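PDB 2AU3: DNA primase from Aquifex aeolicus, which probably synthesises the short RNA primers that DNA polymerase extends during DNA replication, as members of the DnaG primase family do. Local coordinates for residues S306-L311 against R371-F376; V318-L323 against G349-T354; K357-N362 against T392-P397. All coordinates share one frame; numbering follows the deposited sequence.

How the contacts relate
Helix 298-313 of the Toprim fold supplies the first segment, 306-311. The chain then turns into edge strand 317-321, which gives 318-323. Two helices later it returns at 349-354, beside that strand, and contact 2 closes the shortest of the three loops. Helix 351-358 continues into 357-362, where contact 3 begins. Helix 363-374 then brings 371-376 back to helix 298-313 and closes contact 1, so contact 2 is enclosed by contact 1. Contact 3 closes last, at 392-397, and its segments alternate with those of contact 1. Contacts 1 and 2 touch and join the Toprim fold to the helical domain, while contact 3 ties that domain together internally.

Contact 1: residues S306-L311 against R371-F376; sequences SAIPLL and RYYLGF
Pro309 lies against Phe376 at the centre of this contact, and also meets Tyr372 and Tyr373. Its CB sits over the centre of the phenyl face, 3.5 Å from the centroid of the Phe376 ring and only 7° off the ring normal. This is a CH-pi contact with the proline presented nearly straight down onto the ring. The Phe376 ring is brought under the proline with CG anti to its own carbonyl carbon (chi1 -60°). Pro309 CG reaches further out, to 3.7 Å from Tyr372 OH, and the proline and the tyrosine cross at about a right angle. The same CG also faces the edge of the Tyr373 ring, 4.1 Å from Tyr373 CE1. The contact joins helix 298-313, within the Toprim fold of the primase core, to the end of helix 363-374 in the helical domain. Helix 298-313 is kinked at Pro309, where the proline N has no hydrogen to give to the turn before. Ile308 adds the second patch: its CG2 lies 3.5 Å from Tyr373 CE1, and its CD1 comes 3.9 Å from Tyr373 OH. The three aromatic residues also pack among themselves. Phe376 CE2 stands over one face of the Tyr372 ring, and Tyr372 CD2 over one face of the Tyr373 ring. Leu351 of helix 351-358 touches both Ile308 and Tyr373, and Leu312 touches Tyr373 and Phe376.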
ATOM      1  N   SER A 306      14.719  15.823   3.272  1.00 17.88           N
ATOM      2  CA  SER A 306      14.104  15.545   4.577  1.00 17.56           C
ATOM      3  C   SER A 306      13.971  14.054   4.891  1.00 16.92           C
ATOM      4  O   SER A 306      14.023  13.643   6.058  1.00 17.60           O
ATOM      5  CB  SER A 306      12.736  16.227   4.683  1.00 17.68           C
ATOM      6  OG  SER A 306      12.871  17.611   4.394  1.00 21.93           O
ATOM      7  N   ALA A 307      13.761  13.234   3.868  1.00 15.85           N
ATOM      8  CA  ALA A 307      13.492  11.801   4.107  1.00 15.54           C
ATOM      9  C   ALA A 307      14.775  10.981   4.289  1.00 15.89           C
ATOM     10  O   ALA A 307      14.788   9.957   4.977  1.00 15.59           O
ATOM     11  CB  ALA A 307      12.631  11.223   2.965  1.00 15.04           C
ATOM     12  N   ILE A 308      15.856  11.443   3.675  1.00 15.82           N
ATOM     13  CA  ILE A 308      17.124  10.708   3.643  1.00 16.78           C
ATOM     14  C   ILE A 308      17.700  10.378   5.032  1.00 16.83           C
ATOM     15  O   ILE A 308      18.075   9.243   5.277  1.00 16.44           O
ATOM     16  CB  ILE A 308      18.169  11.481   2.767  1.00 17.19           C
ATOM     17  CG1 ILE A 308      17.844  11.321   1.289  1.00 18.38           C
ATOM     18  CG2 ILE A 308      19.553  10.983   3.047  1.00 18.82           C
ATOM     19  CD1 ILE A 308      18.638  12.246   0.315  1.00 21.01           C
ATOM     20  N   PRO A 309      17.767  11.343   5.958  1.00 17.37           N
ATOM     21  CA  PRO A 309      18.248  11.042   7.306  1.00 17.41           C
ATOM     22  C   PRO A 309      17.385   9.994   8.028  1.00 16.60           C
ATOM     23  O   PRO A 309      17.909   9.239   8.832  1.00 15.10           O
ATOM     24  CB  PRO A 309      18.135  12.394   8.008  1.00 17.76           C
ATOM     25  CG  PRO A 309      18.294  13.378   6.871  1.00 17.86           C
ATOM     26  CD  PRO A 309      17.435  12.776   5.819  1.00 17.41           C
ATOM     27  N   LEU A 310      16.084   9.975   7.767  1.00 15.87           N
ATOM     28  CA  LEU A 310      15.248   8.926   8.384  1.00 16.02           C
ATOM     29  C   LEU A 310      15.641   7.554   7.851  1.00 15.45           C
ATOM     30  O   LEU A 310      15.705   6.587   8.617  1.00 15.44           O
ATOM     31  CB  LEU A 310      13.750   9.153   8.150  1.00 15.86           C
ATOM     32  CG  LEU A 310      13.213  10.585   8.293  1.00 16.70           C
ATOM     33  CD1 LEU A 310      11.739  10.581   7.934  1.00 15.09           C
ATOM     34  CD2 LEU A 310      13.440  11.143   9.694  1.00 15.18           C
ATOM     35  N   LEU A 311      15.924   7.483   6.554  1.00 15.35           N
ATOM     36  CA  LEU A 311      16.361   6.222   5.940  1.00 16.41           C
ATOM     37  C   LEU A 311      17.755   5.807   6.453  1.00 16.25           C
ATOM     38  O   LEU A 311      17.969   4.637   6.824  1.00 14.72           O
ATOM     39  CB  LEU A 311      16.309   6.310   4.404  1.00 15.40           C
ATOM     40  CG  LEU A 311      14.881   6.502   3.852  1.00 15.30           C
ATOM     41  CD1 LEU A 311      14.915   6.809   2.388  1.00 15.96           C
ATOM     42  CD2 LEU A 311      14.034   5.243   4.107  1.00 16.29           C
ATOM     43  N   ARG A 371      28.881  15.996   5.640  1.00 21.65           N
ATOM     44  CA  ARG A 371      29.062  15.864   7.077  1.00 22.08           C
ATOM     45  C   ARG A 371      27.714  15.778   7.785  1.00 21.20           C
ATOM     46  O   ARG A 371      27.579  15.052   8.743  1.00 20.94           O
ATOM     47  CB  ARG A 371      29.953  16.977   7.637  1.00 22.87           C
ATOM     48  CG  ARG A 371      29.236  18.053   8.411  1.00 26.87           C
ATOM     49  CD  ARG A 371      30.071  19.340   8.653  1.00 33.63           C
ATOM     50  NE  ARG A 371      30.750  19.311   9.946  1.00 39.65           N
ATOM     51  CZ  ARG A 371      31.178  20.383  10.603  1.00 41.81           C
ATOM     52  NH1 ARG A 371      31.019  21.603  10.092  1.00 43.58           N
ATOM     53  NH2 ARG A 371      31.787  20.234  11.773  1.00 45.06           N
ATOM     54  N   TYR A 372      26.714  16.498   7.287  1.00 21.00           N
ATOM     55  CA  TYR A 372      25.348  16.358   7.804  1.00 19.89           C
ATOM     56  C   TYR A 372      24.789  14.927   7.612  1.00 19.40           C
ATOM     57  O   TYR A 372      24.317  14.320   8.555  1.00 19.91           O
ATOM     58  CB  TYR A 372      24.448  17.404   7.166  1.00 19.03           C
ATOM     59  CG  TYR A 372      22.973  17.242   7.427  1.00 20.76           C
ATOM     60  CD1 TYR A 372      22.395  17.698   8.615  1.00 21.99           C
ATOM     61  CD2 TYR A 372      22.145  16.682   6.469  1.00 20.23           C
ATOM     62  CE1 TYR A 372      21.034  17.566   8.850  1.00 23.39           C
ATOM     63  CE2 TYR A 372      20.784  16.559   6.685  1.00 23.64           C
ATOM     64  CZ  TYR A 372      20.235  16.985   7.878  1.00 22.70           C
ATOM     65  OH  TYR A 372      18.889  16.850   8.085  1.00 23.10           O
ATOM     66  N   TYR A 373      24.825  14.393   6.397  1.00 19.01           N
ATOM     67  CA  TYR A 373      24.302  13.029   6.190  1.00 20.00           C
ATOM     68  C   TYR A 373      25.082  11.989   6.965  1.00 19.52           C
ATOM     69  O   TYR A 373      24.514  11.033   7.493  1.00 18.26           O
ATOM     70  CB  TYR A 373      24.277  12.650   4.712  1.00 19.54           C
ATOM     71  CG  TYR A 373      23.213  13.358   3.960  1.00 20.91           C
ATOM     72  CD1 TYR A 373      21.924  13.422   4.459  1.00 22.40           C
ATOM     73  CD2 TYR A 373      23.511  14.025   2.769  1.00 22.31           C
ATOM     74  CE1 TYR A 373      20.931  14.119   3.789  1.00 25.44           C
ATOM     75  CE2 TYR A 373      22.535  14.712   2.077  1.00 25.11           C
ATOM     76  CZ  TYR A 373      21.240  14.750   2.587  1.00 26.46           C
ATOM     77  OH  TYR A 373      20.253  15.432   1.920  1.00 28.72           O
ATOM     78  N   LEU A 374      26.395  12.171   7.004  1.00 20.22           N
ATOM     79  CA  LEU A 374      27.274  11.292   7.772  1.00 22.44           C
ATOM     80  C   LEU A 374      26.835  11.086   9.209  1.00 22.88           C
ATOM     81  O   LEU A 374      27.068  10.002   9.772  1.00 23.68           O
ATOM     82  CB  LEU A 374      28.703  11.824   7.754  1.00 22.84           C
ATOM     83  CG  LEU A 374      29.786  10.757   7.584  1.00 26.11           C
ATOM     84  CD1 LEU A 374      29.546   9.944   6.349  1.00 23.94           C
ATOM     85  CD2 LEU A 374      31.195  11.361   7.594  1.00 25.88           C
ATOM     86  N   GLY A 375      26.220  12.112   9.805  1.00 22.59           N
ATOM     87  CA  GLY A 375      25.835  12.083  11.200  1.00 22.89           C
ATOM     88  C   GLY A 375      24.644  11.177  11.494  1.00 23.79           C
ATOM     89  O   GLY A 375      24.223  11.061  12.646  1.00 23.52           O
ATOM     90  N   PHE A 376      24.086  10.546  10.456  1.00 23.61           N
ATOM     91  CA  PHE A 376      22.917   9.655  10.630  1.00 24.21           C
ATOM     92  C   PHE A 376      23.277   8.165  10.428  1.00 25.33           C
ATOM     93  O   PHE A 376      22.423   7.265  10.559  1.00 25.38           O
ATOM     94  CB  PHE A 376      21.758  10.085   9.712  1.00 23.20           C
ATOM     95  CG  PHE A 376      21.254  11.485   9.968  1.00 22.94           C
ATOM     96  CD1 PHE A 376      20.426  11.764  11.059  1.00 22.64           C
ATOM     97  CD2 PHE A 376      21.588  12.528   9.109  1.00 22.23           C
ATOM     98  CE1 PHE A 376      19.959  13.068  11.304  1.00 23.91           C
ATOM     99  CE2 PHE A 376      21.089  13.831   9.325  1.00 21.96           C
ATOM    100  CZ  PHE A 376      20.290  14.100  10.431  1.00 21.39           C
TER

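Contact 2: residues V318-L323 against G349-T354; sequences VYPVYL and GELFET
Val318 O accepts from Leu351 N at 2.8 Å, a bond that lies in the carbonyl plane and pins the start of a helix to a strand. Close by, the Tyr319 ring lies across Glu350. Glu350 CB stands over one ring face, toward the rim, 3.5 Å from Tyr319 CE1, in a CH-pi contact. The carboxylate plane is turned 82° from the ring. Glu350 is the N-cap of helix 351-358. With CG anti to the backbone N (chi1 -172°) and a bend at chi2, its carboxylate folds back to the helix start. Glu350 OE2 accepts from Phe352 N at 3.1 Å and Glu350 OE1 from Glu353 N at 3.0 Å, both from above the carboxylate plane. The negative group thus probably offsets the helix dipole. The packing is looser along Pro320, whose CG meets Leu351 CD1 at 4.1 Å. Two waters bridge the segments. One accepts from Val318 N and donates to Glu350 OE2; the other donates to Pro320 O and Gly349 O. Tyr319, partly exposed, marks the solvent side. The strand is an edge of the Toprim sheet. Tyr319 bonds to strand 289-293 through its backbone and stacks on Tyr291, while Leu351 fits against Ile308 and Leu312 of helix 298-313 and Tyr373 of helix 363-374.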
ATOM      1  N   VAL A 318      20.970   4.734   0.663  1.00 18.96           N
ATOM      2  CA  VAL A 318      20.026   5.567  -0.066  1.00 18.80           C
ATOM      3  C   VAL A 318      20.614   5.944  -1.417  1.00 18.32           C
ATOM      4  O   VAL A 318      21.801   6.297  -1.500  1.00 19.20           O
ATOM      5  CB  VAL A 318      19.690   6.828   0.748  1.00 17.69           C
ATOM      6  CG1 VAL A 318      18.852   7.765  -0.056  1.00 19.30           C
ATOM      7  CG2 VAL A 318      18.957   6.453   2.059  1.00 18.38           C
ATOM      8  N   TYR A 319      19.781   5.837  -2.459  1.00 19.01           N
ATOM      9  CA  TYR A 319      20.103   6.208  -3.840  1.00 18.82           C
ATOM     10  C   TYR A 319      19.058   7.182  -4.394  1.00 19.11           C
ATOM     11  O   TYR A 319      18.015   6.755  -4.913  1.00 18.55           O
ATOM     12  CB  TYR A 319      20.064   4.976  -4.719  1.00 19.35           C
ATOM     13  CG  TYR A 319      21.086   3.929  -4.389  1.00 19.02           C
ATOM     14  CD1 TYR A 319      22.151   3.690  -5.245  1.00 20.97           C
ATOM     15  CD2 TYR A 319      20.995   3.184  -3.217  1.00 16.28           C
ATOM     16  CE1 TYR A 319      23.099   2.718  -4.959  1.00 22.32           C
ATOM     17  CE2 TYR A 319      21.913   2.198  -2.930  1.00 20.99           C
ATOM     18  CZ  TYR A 319      22.972   1.980  -3.800  1.00 23.15           C
ATOM     19  OH  TYR A 319      23.923   1.043  -3.496  1.00 26.63           O
ATOM     20  N   PRO A 320      19.309   8.485  -4.259  1.00 19.31           N
ATOM     21  CA  PRO A 320      18.407   9.491  -4.819  1.00 18.68           C
ATOM     22  C   PRO A 320      18.311   9.400  -6.339  1.00 18.47           C
ATOM     23  O   PRO A 320      19.299   9.291  -7.051  1.00 17.86           O
ATOM     24  CB  PRO A 320      19.067  10.821  -4.405  1.00 19.77           C
ATOM     25  CG  PRO A 320      19.854  10.445  -3.157  1.00 18.55           C
ATOM     26  CD  PRO A 320      20.451   9.096  -3.537  1.00 19.15           C
ATOM     27  N   VAL A 321      17.091   9.479  -6.841  1.00 17.55           N
ATOM     28  CA  VAL A 321      16.902   9.405  -8.278  1.00 16.73           C
ATOM     29  C   VAL A 321      16.350  10.755  -8.633  1.00 16.35           C
ATOM     30  O   VAL A 321      15.317  11.159  -8.098  1.00 15.63           O
ATOM     31  CB  VAL A 321      15.901   8.304  -8.678  1.00 17.01           C
ATOM     32  CG1 VAL A 321      15.759   8.191 -10.220  1.00 15.28           C
ATOM     33  CG2 VAL A 321      16.332   6.936  -8.072  1.00 16.96           C
ATOM     34  N   TYR A 322      17.072  11.444  -9.504  1.00 15.01           N
ATOM     35  CA  TYR A 322      16.733  12.790  -9.936  1.00 17.13           C
ATOM     36  C   TYR A 322      16.028  12.764 -11.269  1.00 18.15           C
ATOM     37  O   TYR A 322      16.656  12.530 -12.310  1.00 19.63           O
ATOM     38  CB  TYR A 322      18.009  13.626 -10.070  1.00 18.02           C
ATOM     39  CG  TYR A 322      18.754  13.725  -8.759  1.00 19.36           C
ATOM     40  CD1 TYR A 322      18.227  14.452  -7.697  1.00 22.79           C
ATOM     41  CD2 TYR A 322      19.942  13.030  -8.556  1.00 23.06           C
ATOM     42  CE1 TYR A 322      18.917  14.532  -6.449  1.00 25.55           C
ATOM     43  CE2 TYR A 322      20.628  13.101  -7.327  1.00 23.75           C
ATOM     44  CZ  TYR A 322      20.105  13.845  -6.285  1.00 24.12           C
ATOM     45  OH  TYR A 322      20.775  13.899  -5.068  1.00 27.62           O
ATOM     46  N   LEU A 323      14.728  12.993 -11.227  1.00 17.84           N
ATOM     47  CA  LEU A 323      13.957  13.323 -12.420  1.00 18.41           C
ATOM     48  C   LEU A 323      14.343  14.706 -12.943  1.00 19.42           C
ATOM     49  O   LEU A 323      14.651  15.616 -12.152  1.00 19.39           O
ATOM     50  CB  LEU A 323      12.477  13.312 -12.085  1.00 17.41           C
ATOM     51  CG  LEU A 323      11.888  11.929 -11.802  1.00 18.38           C
ATOM     52  CD1 LEU A 323      10.481  12.089 -11.272  1.00 15.74           C
ATOM     53  CD2 LEU A 323      11.911  11.098 -13.071  1.00 19.39           C
ATOM     54  N   GLY A 349      23.448   6.988  -8.691  1.00 24.73           N
ATOM     55  CA  GLY A 349      24.494   6.638  -7.727  1.00 26.00           C
ATOM     56  C   GLY A 349      24.055   6.694  -6.260  1.00 26.36           C
ATOM     57  O   GLY A 349      23.119   7.428  -5.897  1.00 25.85           O
ATOM     58  N   GLU A 350      24.719   5.898  -5.429  1.00 37.46           N
ATOM     59  CA  GLU A 350      24.527   5.932  -3.977  1.00 38.28           C
ATOM     60  C   GLU A 350      24.848   7.319  -3.403  1.00 36.59           C
ATOM     61  O   GLU A 350      25.714   8.014  -3.915  1.00 37.76           O
ATOM     62  CB  GLU A 350      25.370   4.849  -3.305  1.00 39.32           C
ATOM     63  CG  GLU A 350      25.097   4.667  -1.813  1.00 43.36           C
ATOM     64  CD  GLU A 350      26.012   5.521  -0.951  1.00 46.16           C
ATOM     65  OE1 GLU A 350      27.161   5.757  -1.367  1.00 47.22           O
ATOM     66  OE2 GLU A 350      25.580   5.970   0.127  1.00 47.38           O
ATOM     67  N   LEU A 351      24.108   7.722  -2.374  1.00 22.94           N
ATOM     68  CA  LEU A 351      24.226   9.056  -1.776  1.00 21.97           C
ATOM     69  C   LEU A 351      25.699   9.524  -1.553  1.00 21.40           C
ATOM     70  O   LEU A 351      26.128  10.548  -2.081  1.00 20.74           O
ATOM     71  CB  LEU A 351      23.471   9.087  -0.438  1.00 21.11           C
ATOM     72  CG  LEU A 351      23.504  10.413   0.330  1.00 23.11           C
ATOM     73  CD1 LEU A 351      22.702  11.455  -0.448  1.00 20.60           C
ATOM     74  CD2 LEU A 351      22.949  10.230   1.753  1.00 16.91           C
ATOM     75  N   PHE A 352      26.453   8.783  -0.756  1.00 21.91           N
ATOM     76  CA  PHE A 352      27.778   9.258  -0.324  1.00 22.89           C
ATOM     77  C   PHE A 352      28.801   9.166  -1.452  1.00 23.91           C
ATOM     78  O   PHE A 352      29.669  10.031  -1.587  1.00 24.22           O
ATOM     79  CB  PHE A 352      28.255   8.495   0.912  1.00 22.20           C
ATOM     80  CG  PHE A 352      27.477   8.837   2.155  1.00 21.63           C
ATOM     81  CD1 PHE A 352      27.651  10.063   2.777  1.00 19.90           C
ATOM     82  CD2 PHE A 352      26.538   7.934   2.683  1.00 21.53           C
ATOM     83  CE1 PHE A 352      26.897  10.398   3.938  1.00 21.70           C
ATOM     84  CE2 PHE A 352      25.792   8.254   3.853  1.00 20.60           C
ATOM     85  CZ  PHE A 352      25.975   9.483   4.469  1.00 20.80           C
ATOM     86  N   GLU A 353      28.662   8.132  -2.274  1.00 24.72           N
ATOM     87  CA  GLU A 353      29.513   7.963  -3.427  1.00 26.08           C
ATOM     88  C   GLU A 353      29.282   9.119  -4.390  1.00 25.65           C
ATOM     89  O   GLU A 353      30.239   9.695  -4.912  1.00 25.61           O
ATOM     90  CB  GLU A 353      29.242   6.605  -4.049  1.00 26.88           C
ATOM     91  CG  GLU A 353      29.701   6.401  -5.477  1.00 31.77           C
ATOM     92  CD  GLU A 353      29.352   4.998  -5.953  1.00 37.97           C
ATOM     93  OE1 GLU A 353      29.325   4.079  -5.089  1.00 41.14           O
ATOM     94  OE2 GLU A 353      29.054   4.817  -7.162  1.00 40.83           O
ATOM     95  N   THR A 354      28.019   9.524  -4.550  1.00 24.51           N
ATOM     96  CA  THR A 354      27.680  10.692  -5.367  1.00 24.64           C
ATOM     97  C   THR A 354      28.170  12.042  -4.777  1.00 24.49           C
ATOM     98  O   THR A 354      28.679  12.896  -5.510  1.00 25.23           O
ATOM     99  CB  THR A 354      26.158  10.718  -5.677  1.00 24.65           C
ATOM    100  OG1 THR A 354      25.781   9.471  -6.266  1.00 24.07           O
ATOM    101  CG2 THR A 354      25.832  11.731  -6.775  1.00 25.27           C
TER
HETATM  102  O   HOH W   1      23.438   5.691   1.681  1.00 18.04           O
HETATM  103  O   HOH W   2      21.911   9.716  -6.640  1.00 11.86           O

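Contact 3: residues K357-N362 against T392-P397; sequences KTAREN and TKYKVP
Tyr394 packs against Ala359 with one ring face and meets Arg360 at its edge, in a contact that joins two helices of the DnaG helical domain near their C-terminal ends. Ala359 CB lies over that face, offset toward the rim, and comes 3.5 Å from Tyr394 CE2 in a CH-pi contact. The aliphatic part of Lys393 covers the opposite face, with its CG 3.4 Å above the Tyr394 ring plane. Arg360 CG lies in the plane of the ring, 3.7 Å from Tyr394 OH. The arginine chain bends at chi2 (-58°), which brings the guanidinium round so that one of its faces is turned to Tyr394 CD1, with the guanidinium and ring planes 71° apart. Tyr394 CE1 lies 3.5 Å from Arg360 NE. Further out, the hydroxyl of Tyr394 is hydrogen-bonded to Ile356 O, one residue before 357-362. Lys393 NZ reaches the same carbonyl along an extended chain. Two donors of 392-397 therefore grip one carbonyl near the end of helix 351-358. A leucine in place of Tyr394 would probably leave Ile356 O without its hydroxyl donor and open a gap beneath Ala359 CB. Leu363 of the next helix also touches Tyr394, and Phe390, one turn back, meets its ring at about 50°. Beyond these, Asn362 begins helix 363-374 as its N-cap, accepting from Glu365 N through OD1. Asn362 N bonds to Ala359 O at 3.0 Å, within the same segment whose Ala359 CB lies on the ring.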
ATOM      1  N   LYS A 357      31.841  12.079  -5.412  1.00 30.49           N
ATOM      2  CA  LYS A 357      32.068  12.324  -6.841  1.00 31.74           C
ATOM      3  C   LYS A 357      31.878  13.795  -7.247  1.00 31.82           C
ATOM      4  O   LYS A 357      32.635  14.322  -8.094  1.00 32.07           O
ATOM      5  CB  LYS A 357      31.158  11.426  -7.673  1.00 32.05           C
ATOM      6  CG  LYS A 357      31.575  11.265  -9.139  1.00 35.35           C
ATOM      7  CD  LYS A 357      30.473  10.591  -9.972  1.00 38.92           C
ATOM      8  CE  LYS A 357      30.544  11.014 -11.438  1.00 42.39           C
ATOM      9  NZ  LYS A 357      30.995   9.912 -12.369  1.00 44.47           N
ATOM     10  N   THR A 358      30.881  14.455  -6.644  1.00 31.15           N
ATOM     11  CA  THR A 358      30.479  15.802  -7.059  1.00 30.80           C
ATOM     12  C   THR A 358      30.883  16.964  -6.125  1.00 31.23           C
ATOM     13  O   THR A 358      30.629  18.125  -6.439  1.00 29.73           O
ATOM     14  CB  THR A 358      28.958  15.859  -7.343  1.00 31.10           C
ATOM     15  OG1 THR A 358      28.227  15.429  -6.184  1.00 31.15           O
ATOM     16  CG2 THR A 358      28.563  14.856  -8.420  1.00 30.22           C
ATOM     17  N   ALA A 359      31.495  16.660  -4.985  1.00 31.81           N
ATOM     18  CA  ALA A 359      31.849  17.711  -4.034  1.00 33.78           C
ATOM     19  C   ALA A 359      32.669  18.800  -4.728  1.00 35.40           C
ATOM     20  O   ALA A 359      32.547  19.976  -4.389  1.00 35.26           O
ATOM     21  CB  ALA A 359      32.595  17.145  -2.847  1.00 32.27           C
ATOM     22  N   ARG A 360      33.464  18.384  -5.719  1.00 38.17           N
ATOM     23  CA  ARG A 360      34.162  19.266  -6.665  1.00 41.44           C
ATOM     24  C   ARG A 360      33.367  20.492  -7.161  1.00 42.18           C
ATOM     25  O   ARG A 360      33.956  21.515  -7.520  1.00 42.28           O
ATOM     26  CB  ARG A 360      34.590  18.466  -7.902  1.00 42.30           C
ATOM     27  CG  ARG A 360      35.888  17.691  -7.739  1.00 46.34           C
ATOM     28  CD  ARG A 360      37.077  18.579  -7.388  1.00 50.93           C
ATOM     29  NE  ARG A 360      38.273  17.777  -7.112  1.00 53.97           N
ATOM     30  CZ  ARG A 360      39.388  18.252  -6.559  1.00 55.95           C
ATOM     31  NH1 ARG A 360      39.466  19.535  -6.227  1.00 57.64           N
ATOM     32  NH2 ARG A 360      40.427  17.448  -6.343  1.00 56.68           N
ATOM     33  N   GLU A 361      32.041  20.364  -7.234  1.00 43.10           N
ATOM     34  CA  GLU A 361      31.174  21.449  -7.718  1.00 43.70           C
ATOM     35  C   GLU A 361      31.229  22.670  -6.806  1.00 43.61           C
ATOM     36  O   GLU A 361      31.301  23.813  -7.279  1.00 44.23           O
ATOM     37  CB  GLU A 361      29.723  20.979  -7.818  1.00 43.80           C
ATOM     38  CG  GLU A 361      29.279  20.573  -9.206  1.00 45.60           C
ATOM     39  CD  GLU A 361      28.238  19.469  -9.180  1.00 48.58           C
ATOM     40  OE1 GLU A 361      27.252  19.586  -8.408  1.00 49.85           O
ATOM     41  OE2 GLU A 361      28.403  18.483  -9.937  1.00 48.64           O
ATOM     42  N   ASN A 362      31.182  22.405  -5.500  1.00 43.20           N
ATOM     43  CA  ASN A 362      31.030  23.425  -4.463  1.00 43.08           C
ATOM     44  C   ASN A 362      31.511  22.837  -3.141  1.00 42.78           C
ATOM     45  O   ASN A 362      30.701  22.452  -2.284  1.00 42.66           O
ATOM     46  CB  ASN A 362      29.554  23.840  -4.351  1.00 43.21           C
ATOM     47  CG  ASN A 362      29.346  25.107  -3.526  1.00 44.19           C
ATOM     48  OD1 ASN A 362      30.041  25.358  -2.533  1.00 45.91           O
ATOM     49  ND2 ASN A 362      28.353  25.901  -3.924  1.00 45.19           N
ATOM     50  N   THR A 392      40.719  12.210   2.236  1.00 35.96           N
ATOM     51  CA  THR A 392      41.779  11.872   1.294  1.00 37.38           C
ATOM     52  C   THR A 392      41.632  12.690   0.030  1.00 37.72           C
ATOM     53  O   THR A 392      42.551  13.382  -0.393  1.00 37.81           O
ATOM     54  CB  THR A 392      41.758  10.358   0.960  1.00 37.55           C
ATOM     55  OG1 THR A 392      42.104   9.603   2.128  1.00 38.35           O
ATOM     56  CG2 THR A 392      42.780  10.030  -0.132  1.00 38.58           C
ATOM     57  N   LYS A 393      40.444  12.591  -0.557  1.00 38.43           N
ATOM     58  CA  LYS A 393      40.134  13.306  -1.768  1.00 38.83           C
ATOM     59  C   LYS A 393      40.162  14.862  -1.606  1.00 38.86           C
ATOM     60  O   LYS A 393      40.904  15.505  -2.340  1.00 38.16           O
ATOM     61  CB  LYS A 393      38.769  12.872  -2.333  1.00 38.95           C
ATOM     62  CG  LYS A 393      38.401  13.541  -3.654  1.00 40.83           C
ATOM     63  CD  LYS A 393      37.254  12.853  -4.379  1.00 43.18           C
ATOM     64  CE  LYS A 393      37.168  13.306  -5.832  1.00 46.10           C
ATOM     65  NZ  LYS A 393      35.943  12.785  -6.501  1.00 47.58           N
ATOM     66  N   TYR A 394      39.389  15.478  -0.685  1.00 32.39           N
ATOM     67  CA  TYR A 394      39.304  16.961  -0.692  1.00 32.92           C
ATOM     68  C   TYR A 394      40.100  17.701   0.397  1.00 32.71           C
ATOM     69  O   TYR A 394      40.036  18.924   0.490  1.00 32.63           O
ATOM     70  CB  TYR A 394      37.835  17.401  -0.668  1.00 32.48           C
ATOM     71  CG  TYR A 394      37.070  16.834  -1.846  1.00 32.57           C
ATOM     72  CD1 TYR A 394      37.191  17.401  -3.112  1.00 32.36           C
ATOM     73  CD2 TYR A 394      36.246  15.717  -1.696  1.00 32.55           C
ATOM     74  CE1 TYR A 394      36.506  16.888  -4.188  1.00 33.54           C
ATOM     75  CE2 TYR A 394      35.550  15.199  -2.765  1.00 30.96           C
ATOM     76  CZ  TYR A 394      35.688  15.792  -4.013  1.00 33.11           C
ATOM     77  OH  TYR A 394      35.004  15.296  -5.085  1.00 32.89           O
ATOM     78  N   LYS A 395      40.845  16.933   1.198  1.00 33.48           N
ATOM     79  CA  LYS A 395      41.734  17.458   2.245  1.00 34.37           C
ATOM     80  C   LYS A 395      41.013  18.136   3.415  1.00 34.70           C
ATOM     81  O   LYS A 395      41.637  18.827   4.233  1.00 34.79           O
ATOM     82  CB  LYS A 395      42.784  18.395   1.629  1.00 34.70           C
ATOM     83  CG  LYS A 395      43.874  17.667   0.845  1.00 36.70           C
ATOM     84  CD  LYS A 395      45.030  18.600   0.510  1.00 40.53           C
ATOM     85  CE  LYS A 395      45.433  18.460  -0.945  1.00 42.43           C
ATOM     86  NZ  LYS A 395      45.895  19.751  -1.532  1.00 45.62           N
ATOM     87  N   VAL A 396      39.705  17.914   3.511  1.00 34.34           N
ATOM     88  CA  VAL A 396      38.931  18.458   4.612  1.00 34.07           C
ATOM     89  C   VAL A 396      39.268  17.661   5.878  1.00 34.17           C
ATOM     90  O   VAL A 396      39.227  16.430   5.853  1.00 34.21           O
ATOM     91  CB  VAL A 396      37.420  18.438   4.300  1.00 33.78           C
ATOM     92  CG1 VAL A 396      36.615  19.079   5.439  1.00 33.87           C
ATOM     93  CG2 VAL A 396      37.154  19.178   3.002  1.00 32.83           C
ATOM     94  N   PRO A 397      39.659  18.355   6.954  1.00 34.48           N
ATOM     95  CA  PRO A 397      40.129  17.685   8.177  1.00 34.43           C
ATOM     96  C   PRO A 397      39.089  16.717   8.748  1.00 34.58           C
ATOM     97  O   PRO A 397      37.893  17.012   8.751  1.00 33.89           O
ATOM     98  CB  PRO A 397      40.384  18.851   9.144  1.00 34.84           C
ATOM     99  CG  PRO A 397      40.652  20.032   8.246  1.00 34.91           C
ATOM    100  CD  PRO A 397      39.714  19.826   7.076  1.00 34.38           C
TER